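Local coordinates for enoyl-[acyl-carrier-protein] reductase [FMN] (Thermotoga maritima, PDB 5GVJ), which probably reduces the double bond of enoyl groups carried on acyl carrier protein, using NADH and FMN, in bacterial fatty acid synthesis, at residues H15-G20 against T194-S199; P206-K211 against G259-A264; K211-S216 against D285-V290. The protein carries 1 engineered substitution. All blocks are in the same frame, centred on the assembly; numbering follows the deposited sequence.

Contact 1 of 3, residues H15-G20 against T194-S199; sequences HPILMG and TRFVAS
Ile17 and Phe196 make the tight end of this buried contact. Methyl CG2 of Ile17 reaches the ring rim near its plane, 3.6 Å from CE2 and 3.7 Å from CZ of Phe196, and the two side chains cross at about a right angle. The branch is aimed by Ile17's first torsion, which sets CG2 anti to the backbone N, with CG1 beside that N. Helix 28-36 (Val34) also packs on Phe196, and helix 290-309 lies against Ile17 through Leu298. Strand 17-18 is the first strand of the TIM barrel, running parallel to the last, 189-191; Leu18 bonds through its backbone to Val190 and Met192. Phe196 comes from the short helix that follows that last strand, so its ring packs where the barrel closes on itself. Along the other half of the ring the fit is looser. CA of Met19 stands oblique to the ring, 3.9 Å from CD2 of Phe196, and CB is 4.0 Å from the same atom, while the bent chain leads away toward Leu30 and Val34. Beyond it, Gly20 and Thr194 are partly exposed, and Thr194 belongs to the FMN site, vacant in this chain. Within segment 194-199, Arg195 NH2 donates to Ala198 O at 2.9 Å, almost within the guanidinium plane, and Ser199 OG donates to Phe196 O at 2.8 Å.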
ATOM      1  N   HIS A  15     -17.249 -16.624   3.022  1.00 13.16           N
ATOM      2  CA  HIS A  15     -16.764 -15.305   2.649  1.00 16.11           C
ATOM      3  C   HIS A  15     -15.245 -15.312   2.539  1.00 14.69           C
ATOM      4  O   HIS A  15     -14.573 -15.975   3.331  1.00 13.37           O
ATOM      5  CB  HIS A  15     -17.171 -14.217   3.663  1.00 18.39           C
ATOM      6  CG  HIS A  15     -18.613 -14.252   4.052  1.00 18.33           C
ATOM      7  ND1 HIS A  15     -19.631 -14.046   3.149  1.00 19.33           N
ATOM      8  CD2 HIS A  15     -19.208 -14.469   5.252  1.00 20.85           C
ATOM      9  CE1 HIS A  15     -20.794 -14.137   3.773  1.00 19.47           C
ATOM     10  NE2 HIS A  15     -20.564 -14.391   5.048  1.00 18.36           N
ATOM     11  N   PRO A  16     -14.674 -14.558   1.584  1.00 16.27           N
ATOM     12  CA  PRO A  16     -13.214 -14.556   1.371  1.00 14.69           C
ATOM     13  C   PRO A  16     -12.494 -13.613   2.333  1.00 13.40           C
ATOM     14  O   PRO A  16     -11.771 -12.702   1.925  1.00 12.17           O
ATOM     15  CB  PRO A  16     -13.106 -14.092  -0.087  1.00 13.99           C
ATOM     16  CG  PRO A  16     -14.252 -13.066  -0.177  1.00 14.32           C
ATOM     17  CD  PRO A  16     -15.379 -13.695   0.622  1.00 16.03           C
ATOM     18  N   ILE A  17     -12.716 -13.823   3.630  1.00 12.77           N
ATOM     19  CA  ILE A  17     -12.294 -12.904   4.678  1.00 15.15           C
ATOM     20  C   ILE A  17     -11.664 -13.714   5.803  1.00 15.19           C
ATOM     21  O   ILE A  17     -12.308 -14.615   6.350  1.00 15.15           O
ATOM     22  CB  ILE A  17     -13.481 -12.072   5.196  1.00 16.29           C
ATOM     23  CG1 ILE A  17     -14.056 -11.217   4.052  1.00 15.01           C
ATOM     24  CG2 ILE A  17     -13.061 -11.198   6.368  1.00 15.27           C
ATOM     25  CD1 ILE A  17     -15.345 -10.455   4.431  1.00 18.18           C
ATOM     26  N   LEU A  18     -10.398 -13.423   6.126  1.00 15.61           N
ATOM     27  CA  LEU A  18      -9.714 -14.049   7.252  1.00 17.09           C
ATOM     28  C   LEU A  18      -9.453 -13.015   8.339  1.00 18.71           C
ATOM     29  O   LEU A  18      -9.262 -11.835   8.048  1.00 16.13           O
ATOM     30  CB  LEU A  18      -8.360 -14.673   6.855  1.00 18.06           C
ATOM     31  CG  LEU A  18      -8.082 -15.459   5.573  1.00 21.34           C
ATOM     32  CD1 LEU A  18      -6.759 -16.241   5.709  1.00 17.07           C
ATOM     33  CD2 LEU A  18      -9.215 -16.345   5.129  1.00 29.25           C
ATOM     34  N   MET A  19      -9.466 -13.461   9.599  1.00 15.78           N
ATOM     35  CA  MET A  19      -8.945 -12.655  10.694  1.00 14.73           C
ATOM     36  C   MET A  19      -7.437 -12.889  10.800  1.00 15.24           C
ATOM     37  O   MET A  19      -6.868 -13.718  10.093  1.00 17.33           O
ATOM     38  CB  MET A  19      -9.660 -12.986  12.022  1.00 15.52           C
ATOM     39  CG  MET A  19      -9.227 -14.281  12.665  1.00 15.39           C
ATOM     40  SD  MET A  19     -10.054 -14.638  14.252  1.00 13.55           S
ATOM     41  CE  MET A  19      -8.756 -14.229  15.409  1.00 13.87           C
ATOM     42  N   GLY A  20      -6.784 -12.153  11.696  1.00 15.06           N
ATOM     43  CA  GLY A  20      -5.334 -12.233  11.793  1.00 19.38           C
ATOM     44  C   GLY A  20      -4.735 -13.452  12.477  1.00 23.20           C
ATOM     45  O   GLY A  20      -3.792 -14.063  11.962  1.00 27.48           O
ATOM     46  N   THR A 194      -6.339  -6.098  12.329  1.00 15.73           N
ATOM     47  CA  THR A 194      -6.727  -5.025  13.241  1.00 16.57           C
ATOM     48  C   THR A 194      -8.241  -4.831  13.253  1.00 17.18           C
ATOM     49  O   THR A 194      -8.834  -4.627  14.321  1.00 17.14           O
ATOM     50  CB  THR A 194      -5.991  -3.729  12.875  1.00 18.55           C
ATOM     51  OG1 THR A 194      -4.578  -3.919  13.059  1.00 18.58           O
ATOM     52  CG2 THR A 194      -6.449  -2.570  13.755  1.00 14.93           C
ATOM     53  N   ARG A 195      -8.894  -4.958  12.091  1.00 14.68           N
ATOM     54  CA  ARG A 195     -10.343  -4.776  12.030  1.00 13.12           C
ATOM     55  C   ARG A 195     -11.077  -5.771  12.932  1.00 16.05           C
ATOM     56  O   ARG A 195     -12.059  -5.409  13.598  1.00 15.59           O
ATOM     57  CB  ARG A 195     -10.825  -4.901  10.582  1.00 13.95           C
ATOM     58  CG  ARG A 195     -12.348  -4.850  10.404  1.00 14.69           C
ATOM     59  CD  ARG A 195     -12.933  -3.461  10.726  1.00 14.59           C
ATOM     60  NE  ARG A 195     -13.354  -3.323  12.122  1.00 15.59           N
ATOM     61  CZ  ARG A 195     -14.045  -2.288  12.605  1.00 18.61           C
ATOM     62  NH1 ARG A 195     -14.378  -1.259  11.814  1.00 13.74           N
ATOM     63  NH2 ARG A 195     -14.389  -2.271  13.894  1.00 14.49           N
ATOM     64  N   PHE A 196     -10.630  -7.030  12.974  1.00 13.71           N
ATOM     65  CA  PHE A 196     -11.346  -7.986  13.818  1.00 15.80           C
ATOM     66  C   PHE A 196     -10.901  -7.953  15.279  1.00 17.27           C
ATOM     67  O   PHE A 196     -11.679  -8.361  16.151  1.00 18.40           O
ATOM     68  CB  PHE A 196     -11.220  -9.404  13.246  1.00 12.85           C
ATOM     69  CG  PHE A 196     -12.103  -9.641  12.046  1.00 15.66           C
ATOM     70  CD1 PHE A 196     -13.480  -9.715  12.189  1.00 15.68           C
ATOM     71  CD2 PHE A 196     -11.558  -9.748  10.769  1.00 21.19           C
ATOM     72  CE1 PHE A 196     -14.308  -9.922  11.089  1.00 14.95           C
ATOM     73  CE2 PHE A 196     -12.377  -9.942   9.649  1.00 19.70           C
ATOM     74  CZ  PHE A 196     -13.747 -10.030   9.806  1.00 19.48           C
ATOM     75  N   VAL A 197      -9.674  -7.516  15.576  1.00 17.42           N
ATOM     76  CA  VAL A 197      -9.323  -7.212  16.965  1.00 17.03           C
ATOM     77  C   VAL A 197     -10.248  -6.134  17.513  1.00 18.26           C
ATOM     78  O   VAL A 197     -10.649  -6.168  18.688  1.00 16.69           O
ATOM     79  CB  VAL A 197      -7.849  -6.784  17.076  1.00 17.36           C
ATOM     80  CG1 VAL A 197      -7.582  -6.150  18.439  1.00 18.01           C
ATOM     81  CG2 VAL A 197      -6.925  -7.974  16.839  1.00 18.26           C
ATOM     82  N   ALA A 198     -10.597  -5.157  16.675  1.00 14.01           N
ATOM     83  CA  ALA A 198     -11.525  -4.088  17.052  1.00 17.41           C
ATOM     84  C   ALA A 198     -12.984  -4.524  16.861  1.00 18.20           C
ATOM     85  O   ALA A 198     -13.774  -3.878  16.173  1.00 17.78           O
ATOM     86  CB  ALA A 198     -11.227  -2.828  16.251  1.00 18.23           C
ATOM     87  N   SER A 199     -13.354  -5.621  17.520  1.00 16.40           N
ATOM     88  CA  SER A 199     -14.714  -6.127  17.402  1.00 17.67           C
ATOM     89  C   SER A 199     -15.287  -6.439  18.778  1.00 14.85           C
ATOM     90  O   SER A 199     -14.554  -6.613  19.756  1.00 16.56           O
ATOM     91  CB  SER A 199     -14.777  -7.386  16.537  1.00 17.12           C
ATOM     92  OG  SER A 199     -14.209  -8.481  17.239  1.00 17.47           O
TER

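Contact 2 of 3, residues P206-K211 against G259-A264; sequences PVYKEK and GSLRRA
Segments 206-211 and 259-264, both largely helical, come closest at Tyr208 and Ala264, whose CA atoms are 6.7 Å apart, and the ring of Tyr208 carries most of the contact. Tyr208 presents the CD2-CE2 edge of its ring to the backbone and methyl of Ala264. CD2 of Tyr208 lies 3.5 Å from Ala264 O, which sits near the ring plane, so a weakly positive ring hydrogen probably faces the carbonyl oxygen. Next along the same edge, CE2 of Tyr208 is 3.9 Å from Ala264 CB. The ring extends from its helix with CG roughly anti to the backbone N (chi1 -152°), a torsion that carries it across to the second helix. At its end, OH of Tyr208 comes only within 4.4 Å of Leu261 CD1, a loose apolar approach; the hydroxyl has a weak hydrogen bond to the carbonyl of Ala276, the engineered position. Phe275 meets the ring with the planes at about 40°. Both helices follow the last barrel strand, 189-191, in the chain, and the contact ties together parts of the region built after the barrel. Leu261 lies near the FMN site, empty in this chain: its side chain is about 4 Å from that of Ala23, an FMN-binding residue. Gly259, with a positive phi of 71°, occupies the N-cap position of helix 260-265, whose first turn is closed by the backbone bond from Arg263 N to Gly259 O.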
ATOM      1  N   PRO A 206     -10.220  -3.828  26.884  1.00 23.16           N
ATOM      2  CA  PRO A 206     -10.944  -2.652  26.365  1.00 21.59           C
ATOM      3  C   PRO A 206     -10.045  -1.491  25.970  1.00 23.92           C
ATOM      4  O   PRO A 206     -10.368  -0.765  25.022  1.00 23.86           O
ATOM      5  CB  PRO A 206     -11.870  -2.276  27.532  1.00 23.14           C
ATOM      6  CG  PRO A 206     -12.130  -3.575  28.231  1.00 27.35           C
ATOM      7  CD  PRO A 206     -10.822  -4.341  28.133  1.00 23.35           C
ATOM      8  N   VAL A 207      -8.917  -1.305  26.655  1.00 25.38           N
ATOM      9  CA  VAL A 207      -8.008  -0.207  26.322  1.00 25.43           C
ATOM     10  C   VAL A 207      -7.395  -0.426  24.946  1.00 23.88           C
ATOM     11  O   VAL A 207      -7.184   0.526  24.176  1.00 21.37           O
ATOM     12  CB  VAL A 207      -6.923  -0.079  27.405  1.00 25.61           C
ATOM     13  CG1 VAL A 207      -5.787   0.779  26.911  1.00 29.15           C
ATOM     14  CG2 VAL A 207      -7.521   0.500  28.682  1.00 30.46           C
ATOM     15  N   TYR A 208      -7.060  -1.680  24.635  1.00 19.90           N
ATOM     16  CA  TYR A 208      -6.555  -2.019  23.309  1.00 19.89           C
ATOM     17  C   TYR A 208      -7.547  -1.583  22.240  1.00 19.97           C
ATOM     18  O   TYR A 208      -7.174  -0.932  21.257  1.00 20.33           O
ATOM     19  CB  TYR A 208      -6.296  -3.523  23.234  1.00 20.45           C
ATOM     20  CG  TYR A 208      -5.224  -3.963  22.269  1.00 21.29           C
ATOM     21  CD1 TYR A 208      -5.408  -3.866  20.892  1.00 25.22           C
ATOM     22  CD2 TYR A 208      -4.037  -4.513  22.733  1.00 22.37           C
ATOM     23  CE1 TYR A 208      -4.419  -4.289  20.003  1.00 24.15           C
ATOM     24  CE2 TYR A 208      -3.049  -4.938  21.856  1.00 27.81           C
ATOM     25  CZ  TYR A 208      -3.245  -4.824  20.493  1.00 23.58           C
ATOM     26  OH  TYR A 208      -2.263  -5.251  19.626  1.00 25.06           O
ATOM     27  N   LYS A 209      -8.828  -1.902  22.442  1.00 18.56           N
ATOM     28  CA  LYS A 209      -9.859  -1.508  21.485  1.00 20.46           C
ATOM     29  C   LYS A 209      -9.969   0.011  21.385  1.00 23.38           C
ATOM     30  O   LYS A 209     -10.062   0.570  20.283  1.00 22.02           O
ATOM     31  CB  LYS A 209     -11.200  -2.124  21.885  1.00 19.55           C
ATOM     32  CG  LYS A 209     -11.210  -3.659  21.801  1.00 22.00           C
ATOM     33  CD  LYS A 209     -12.571  -4.233  22.168  1.00 18.48           C
ATOM     34  CE  LYS A 209     -12.544  -5.766  22.253  1.00 16.68           C
ATOM     35  NZ  LYS A 209     -13.895  -6.275  22.589  1.00 19.33           N
ATOM     36  N   GLU A 210      -9.944   0.698  22.528  1.00 20.41           N
ATOM     37  CA  GLU A 210     -10.077   2.151  22.520  1.00 20.96           C
ATOM     38  C   GLU A 210      -8.910   2.805  21.793  1.00 21.18           C
ATOM     39  O   GLU A 210      -9.086   3.815  21.104  1.00 21.22           O
ATOM     40  CB  GLU A 210     -10.173   2.680  23.957  1.00 29.67           C
ATOM     41  CG  GLU A 210     -11.435   2.255  24.715  1.00 36.41           C
ATOM     42  CD  GLU A 210     -11.309   2.406  26.239  1.00 48.59           C
ATOM     43  OE1 GLU A 210     -12.221   1.937  26.967  1.00 53.81           O
ATOM     44  OE2 GLU A 210     -10.296   2.987  26.705  1.00 47.27           O
ATOM     45  N   LYS A 211      -7.700   2.262  21.952  1.00 19.89           N
ATOM     46  CA  LYS A 211      -6.549   2.847  21.274  1.00 22.33           C
ATOM     47  C   LYS A 211      -6.655   2.689  19.760  1.00 21.58           C
ATOM     48  O   LYS A 211      -6.292   3.605  19.012  1.00 19.51           O
ATOM     49  CB  LYS A 211      -5.250   2.230  21.799  1.00 21.10           C
ATOM     50  CG  LYS A 211      -4.937   2.672  23.224  1.00 26.04           C
ATOM     51  CD  LYS A 211      -4.688   4.179  23.258  1.00 34.86           C
ATOM     52  CE  LYS A 211      -5.169   4.805  24.572  1.00 41.01           C
ATOM     53  NZ  LYS A 211      -4.086   5.512  25.316  1.00 45.76           N
ATOM     54  N   GLY A 259       7.244 -10.500  26.954  1.00 44.31           N
ATOM     55  CA  GLY A 259       5.923 -10.333  27.511  1.00 41.10           C
ATOM     56  C   GLY A 259       5.224  -9.040  27.160  1.00 37.09           C
ATOM     57  O   GLY A 259       4.094  -8.837  27.609  1.00 35.97           O
ATOM     58  N   SER A 260       5.838  -8.166  26.351  1.00 40.37           N
ATOM     59  CA  SER A 260       5.252  -6.845  26.119  1.00 36.92           C
ATOM     60  C   SER A 260       3.943  -6.934  25.341  1.00 34.30           C
ATOM     61  O   SER A 260       3.016  -6.157  25.598  1.00 31.35           O
ATOM     62  CB  SER A 260       6.247  -5.936  25.399  1.00 36.82           C
ATOM     63  OG  SER A 260       6.580  -6.439  24.115  1.00 39.73           O
ATOM     64  N   LEU A 261       3.835  -7.873  24.394  1.00 29.75           N
ATOM     65  CA  LEU A 261       2.584  -8.010  23.651  1.00 32.97           C
ATOM     66  C   LEU A 261       1.460  -8.504  24.553  1.00 29.93           C
ATOM     67  O   LEU A 261       0.328  -8.011  24.469  1.00 31.32           O
ATOM     68  CB  LEU A 261       2.762  -8.945  22.449  1.00 33.85           C
ATOM     69  CG  LEU A 261       1.499  -9.138  21.589  1.00 33.42           C
ATOM     70  CD1 LEU A 261       1.084  -7.835  20.894  1.00 30.42           C
ATOM     71  CD2 LEU A 261       1.661 -10.264  20.571  1.00 32.93           C
ATOM     72  N   ARG A 262       1.755  -9.459  25.438  1.00 32.84           N
ATOM     73  CA  ARG A 262       0.739  -9.946  26.368  1.00 30.81           C
ATOM     74  C   ARG A 262       0.242  -8.834  27.286  1.00 29.95           C
ATOM     75  O   ARG A 262      -0.954  -8.761  27.593  1.00 26.49           O
ATOM     76  CB  ARG A 262       1.286 -11.106  27.197  1.00 34.02           C
ATOM     77  CG  ARG A 262       0.206 -11.866  27.946  1.00 34.34           C
ATOM     78  CD  ARG A 262       0.779 -12.655  29.119  1.00 42.33           C
ATOM     79  NE  ARG A 262       1.386 -11.764  30.106  1.00 49.62           N
ATOM     80  CZ  ARG A 262       0.733 -11.204  31.120  1.00 48.77           C
ATOM     81  NH1 ARG A 262      -0.561 -11.449  31.307  1.00 46.83           N
ATOM     82  NH2 ARG A 262       1.379 -10.400  31.954  1.00 51.51           N
ATOM     83  N   ARG A 263       1.143  -7.957  27.736  1.00 30.00           N
ATOM     84  CA  ARG A 263       0.728  -6.893  28.647  1.00 32.89           C
ATOM     85  C   ARG A 263      -0.263  -5.948  27.979  1.00 29.00           C
ATOM     86  O   ARG A 263      -1.190  -5.450  28.628  1.00 29.12           O
ATOM     87  CB  ARG A 263       1.942  -6.116  29.163  1.00 35.74           C
ATOM     88  CG  ARG A 263       2.847  -6.886  30.119  1.00 36.37           C
ATOM     89  CD  ARG A 263       3.705  -5.936  30.942  1.00 40.63           C
ATOM     90  NE  ARG A 263       4.773  -5.326  30.155  1.00 45.95           N
ATOM     91  CZ  ARG A 263       5.972  -5.877  29.962  1.00 48.53           C
ATOM     92  NH1 ARG A 263       6.265  -7.061  30.498  1.00 47.48           N
ATOM     93  NH2 ARG A 263       6.886  -5.245  29.231  1.00 48.12           N
ATOM     94  N   ALA A 264      -0.084  -5.683  26.682  1.00 30.50           N
ATOM     95  CA  ALA A 264      -1.036  -4.830  25.977  1.00 26.92           C
ATOM     96  C   ALA A 264      -2.356  -5.556  25.755  1.00 28.28           C
ATOM     97  O   ALA A 264      -3.425  -5.045  26.112  1.00 27.65           O
ATOM     98  CB  ALA A 264      -0.444  -4.364  24.645  1.00 26.59           C
TER

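Contact 3 of 3, residues K211-S216 against D285-V290; sequences KIVKAS and DEIKPV. With NA (sodium ion), chain C.
Val213 touches Asp285 where the two backbones pass closest, their CA atoms 4.8 Å apart, and from its CB two methyls diverge along the loop. CG1, anti to the backbone N (chi1 164°), meets the backbone of Asp285, 3.6 Å from its O. CG2, beside the backbone N, touches Glu286 CA at 3.9 Å and is 3.6 Å from Ile287 CD1. That last atom is brought in by the bend of the isoleucine chain, although the CB of Ile287 does not itself point at the helix. This packing lies beside a sodium ion at the C-terminal end of helix 206-214. Three carbonyl oxygens of segment 211-216 bind the metal: Ile212 O at 2.4 Å, with Val213 O and Ala215 O slightly farther. Ala281 O, Ile284 O and water 2 complete six ligands, so an all-oxygen cage joins the helix end to the part of the loop just before residues 285-290. The cation probably offsets the partial negative charge of these helix-terminal carbonyls. Asp285 acts from the second shell: its OD1 accepts from water 2 at 2.6 Å and from water 1 at 3.0 Å, and water 1 also donates to Val213 O, an oxygen therefore shared between metal and water. The surface loop is held further by Arg195, whose NH2 bonds to Glu286 O. Helix 206-214 in turn rests through Ile212 on Thr194 and Val197 of helix 193-197 and through Lys211 on Leu234 of strand 231-234, while the loop runs on into helix 290-309, with Val290 packed against Phe196.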
ATOM      1  N   LYS A 211      -7.700   2.262  21.952  1.00 19.89           N
ATOM      2  CA  LYS A 211      -6.549   2.847  21.274  1.00 22.33           C
ATOM      3  C   LYS A 211      -6.655   2.689  19.760  1.00 21.58           C
ATOM      4  O   LYS A 211      -6.292   3.605  19.012  1.00 19.51           O
ATOM      5  CB  LYS A 211      -5.250   2.230  21.799  1.00 21.10           C
ATOM      6  CG  LYS A 211      -4.937   2.672  23.224  1.00 26.04           C
ATOM      7  CD  LYS A 211      -4.688   4.179  23.258  1.00 34.86           C
ATOM      8  CE  LYS A 211      -5.169   4.805  24.572  1.00 41.01           C
ATOM      9  NZ  LYS A 211      -4.086   5.512  25.316  1.00 45.76           N
ATOM     10  N   ILE A 212      -7.163   1.550  19.290  1.00 19.00           N
ATOM     11  CA  ILE A 212      -7.354   1.358  17.850  1.00 16.87           C
ATOM     12  C   ILE A 212      -8.349   2.376  17.309  1.00 19.79           C
ATOM     13  O   ILE A 212      -8.119   3.017  16.275  1.00 18.39           O
ATOM     14  CB  ILE A 212      -7.810  -0.080  17.559  1.00 17.52           C
ATOM     15  CG1 ILE A 212      -6.674  -1.073  17.851  1.00 19.91           C
ATOM     16  CG2 ILE A 212      -8.332  -0.207  16.111  1.00 16.43           C
ATOM     17  CD1 ILE A 212      -7.105  -2.541  17.770  1.00 18.19           C
ATOM     18  N   VAL A 213      -9.479   2.529  18.000  1.00 18.69           N
ATOM     19  CA  VAL A 213     -10.490   3.497  17.595  1.00 18.15           C
ATOM     20  C   VAL A 213      -9.887   4.893  17.508  1.00 19.17           C
ATOM     21  O   VAL A 213     -10.078   5.611  16.521  1.00 19.78           O
ATOM     22  CB  VAL A 213     -11.677   3.460  18.574  1.00 21.99           C
ATOM     23  CG1 VAL A 213     -12.536   4.696  18.417  1.00 17.50           C
ATOM     24  CG2 VAL A 213     -12.497   2.193  18.358  1.00 19.42           C
ATOM     25  N   LYS A 214      -9.147   5.297  18.540  1.00 20.22           N
ATOM     26  CA  LYS A 214      -8.651   6.670  18.578  1.00 19.30           C
ATOM     27  C   LYS A 214      -7.494   6.878  17.614  1.00 22.09           C
ATOM     28  O   LYS A 214      -7.281   7.997  17.143  1.00 20.05           O
ATOM     29  CB  LYS A 214      -8.214   7.033  19.999  1.00 26.81           C
ATOM     30  CG  LYS A 214      -9.365   7.259  20.973  1.00 24.97           C
ATOM     31  CD  LYS A 214      -8.826   7.461  22.387  1.00 37.39           C
ATOM     32  CE  LYS A 214      -9.906   7.981  23.334  1.00 41.88           C
ATOM     33  NZ  LYS A 214     -10.766   6.886  23.851  1.00 44.75           N
ATOM     34  N   ALA A 215      -6.746   5.820  17.308  1.00 16.98           N
ATOM     35  CA  ALA A 215      -5.527   5.959  16.521  1.00 20.25           C
ATOM     36  C   ALA A 215      -5.840   6.421  15.103  1.00 19.75           C
ATOM     37  O   ALA A 215      -6.811   5.971  14.489  1.00 20.56           O
ATOM     38  CB  ALA A 215      -4.775   4.631  16.468  1.00 18.31           C
ATOM     39  N   SER A 216      -4.998   7.315  14.579  1.00 18.13           N
ATOM     40  CA  SER A 216      -5.079   7.760  13.194  1.00 17.29           C
ATOM     41  C   SER A 216      -4.166   6.913  12.307  1.00 16.91           C
ATOM     42  O   SER A 216      -3.450   6.025  12.776  1.00 16.72           O
ATOM     43  CB  SER A 216      -4.678   9.228  13.087  1.00 20.17           C
ATOM     44  OG  SER A 216      -3.278   9.326  13.254  1.00 19.18           O
ATOM     45  N   ASP A 285     -13.129   3.500  13.270  1.00 16.91           N
ATOM     46  CA  ASP A 285     -13.653   4.534  14.145  1.00 21.60           C
ATOM     47  C   ASP A 285     -14.647   4.018  15.164  1.00 18.94           C
ATOM     48  O   ASP A 285     -15.191   4.820  15.936  1.00 17.47           O
ATOM     49  CB  ASP A 285     -14.304   5.641  13.323  1.00 16.89           C
ATOM     50  CG  ASP A 285     -13.317   6.303  12.411  1.00 22.02           C
ATOM     51  OD1 ASP A 285     -12.272   6.769  12.917  1.00 23.79           O
ATOM     52  OD2 ASP A 285     -13.560   6.300  11.192  1.00 25.24           O
ATOM     53  N   GLU A 286     -14.904   2.717  15.196  1.00 16.50           N
ATOM     54  CA  GLU A 286     -15.785   2.187  16.228  1.00 20.03           C
ATOM     55  C   GLU A 286     -15.631   0.678  16.286  1.00 19.12           C
ATOM     56  O   GLU A 286     -15.215   0.033  15.316  1.00 17.66           O
ATOM     57  CB  GLU A 286     -17.247   2.576  15.992  1.00 20.98           C
ATOM     58  CG  GLU A 286     -17.813   2.140  14.672  1.00 24.38           C
ATOM     59  CD  GLU A 286     -19.296   2.444  14.555  1.00 32.87           C
ATOM     60  OE1 GLU A 286     -20.054   2.062  15.469  1.00 41.07           O
ATOM     61  OE2 GLU A 286     -19.702   3.075  13.560  1.00 41.47           O
ATOM     62  N   ILE A 287     -15.952   0.132  17.450  1.00 17.00           N
ATOM     63  CA  ILE A 287     -15.928  -1.310  17.667  1.00 16.83           C
ATOM     64  C   ILE A 287     -17.250  -1.884  17.171  1.00 21.61           C
ATOM     65  O   ILE A 287     -18.326  -1.465  17.611  1.00 20.33           O
ATOM     66  CB  ILE A 287     -15.695  -1.637  19.146  1.00 18.46           C
ATOM     67  CG1 ILE A 287     -14.421  -0.955  19.654  1.00 19.98           C
ATOM     68  CG2 ILE A 287     -15.640  -3.138  19.365  1.00 19.50           C
ATOM     69  CD1 ILE A 287     -13.165  -1.297  18.861  1.00 18.78           C
ATOM     70  N   LYS A 288     -17.172  -2.834  16.242  1.00 16.84           N
ATOM     71  CA  LYS A 288     -18.373  -3.408  15.666  1.00 15.99           C
ATOM     72  C   LYS A 288     -18.493  -4.893  15.998  1.00 17.01           C
ATOM     73  O   LYS A 288     -17.488  -5.576  16.213  1.00 15.68           O
ATOM     74  CB  LYS A 288     -18.397  -3.277  14.138  1.00 19.01           C
ATOM     75  CG  LYS A 288     -18.432  -1.872  13.565  1.00 22.39           C
ATOM     76  CD  LYS A 288     -18.421  -2.012  12.033  1.00 20.99           C
ATOM     77  CE  LYS A 288     -18.232  -0.695  11.314  1.00 28.61           C
ATOM     78  NZ  LYS A 288     -18.259  -0.917   9.838  1.00 30.00           N
ATOM     79  N   PRO A 289     -19.710  -5.426  16.012  1.00 16.58           N
ATOM     80  CA  PRO A 289     -19.870  -6.880  16.008  1.00 16.74           C
ATOM     81  C   PRO A 289     -19.225  -7.484  14.775  1.00 17.81           C
ATOM     82  O   PRO A 289     -19.228  -6.893  13.694  1.00 16.95           O
ATOM     83  CB  PRO A 289     -21.391  -7.071  15.980  1.00 22.17           C
ATOM     84  CG  PRO A 289     -21.944  -5.801  16.535  1.00 17.85           C
ATOM     85  CD  PRO A 289     -21.010  -4.733  16.025  1.00 17.48           C
ATOM     86  N   VAL A 290     -18.676  -8.687  14.957  1.00 16.10           N
ATOM     87  CA  VAL A 290     -18.094  -9.444  13.852  1.00 17.56           C
ATOM     88  C   VAL A 290     -19.090  -9.586  12.709  1.00 17.53           C
ATOM     89  O   VAL A 290     -18.741  -9.399  11.538  1.00 19.95           O
ATOM     90  CB  VAL A 290     -17.598 -10.812  14.364  1.00 15.85           C
ATOM     91  CG1 VAL A 290     -17.443 -11.819  13.214  1.00 17.95           C
ATOM     92  CG2 VAL A 290     -16.273 -10.628  15.098  1.00 12.50           C
TER
HETATM   93 NA    NA C 401      -8.922   4.564  14.603  1.00 20.40          NA
HETATM   94  O   HOH W   1     -11.925   7.357  15.844  1.00 22.67           O
HETATM   95  O   HOH W   2      -9.695   6.531  13.270  1.00 17.64           O

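The three contacts are built on two consecutive helices, 193-197 and 206-214. Contact 1 lies at the barrel closure, with its centre about 17 Å from that of contact 2 and about 12 Å from that of contact 3; contacts 2 and 3, with centres about 13 Å apart, both use helix 206-214 and share Lys211. Lys209 NZ probably hydrogen-bonds Ser199 O at 2.9 Å and Val197 CG1 packs 4.0 Å from Tyr208 CE1, joining contacts 1 and 2. Ala198 CB, 3.6 Å from Ile287 CD1, joins contacts 1 and 3. Relative to the FMN-binding Thr194 of contact 1, the side chains of Tyr208 and Ile287 lie about 7 Å and 9 Å away.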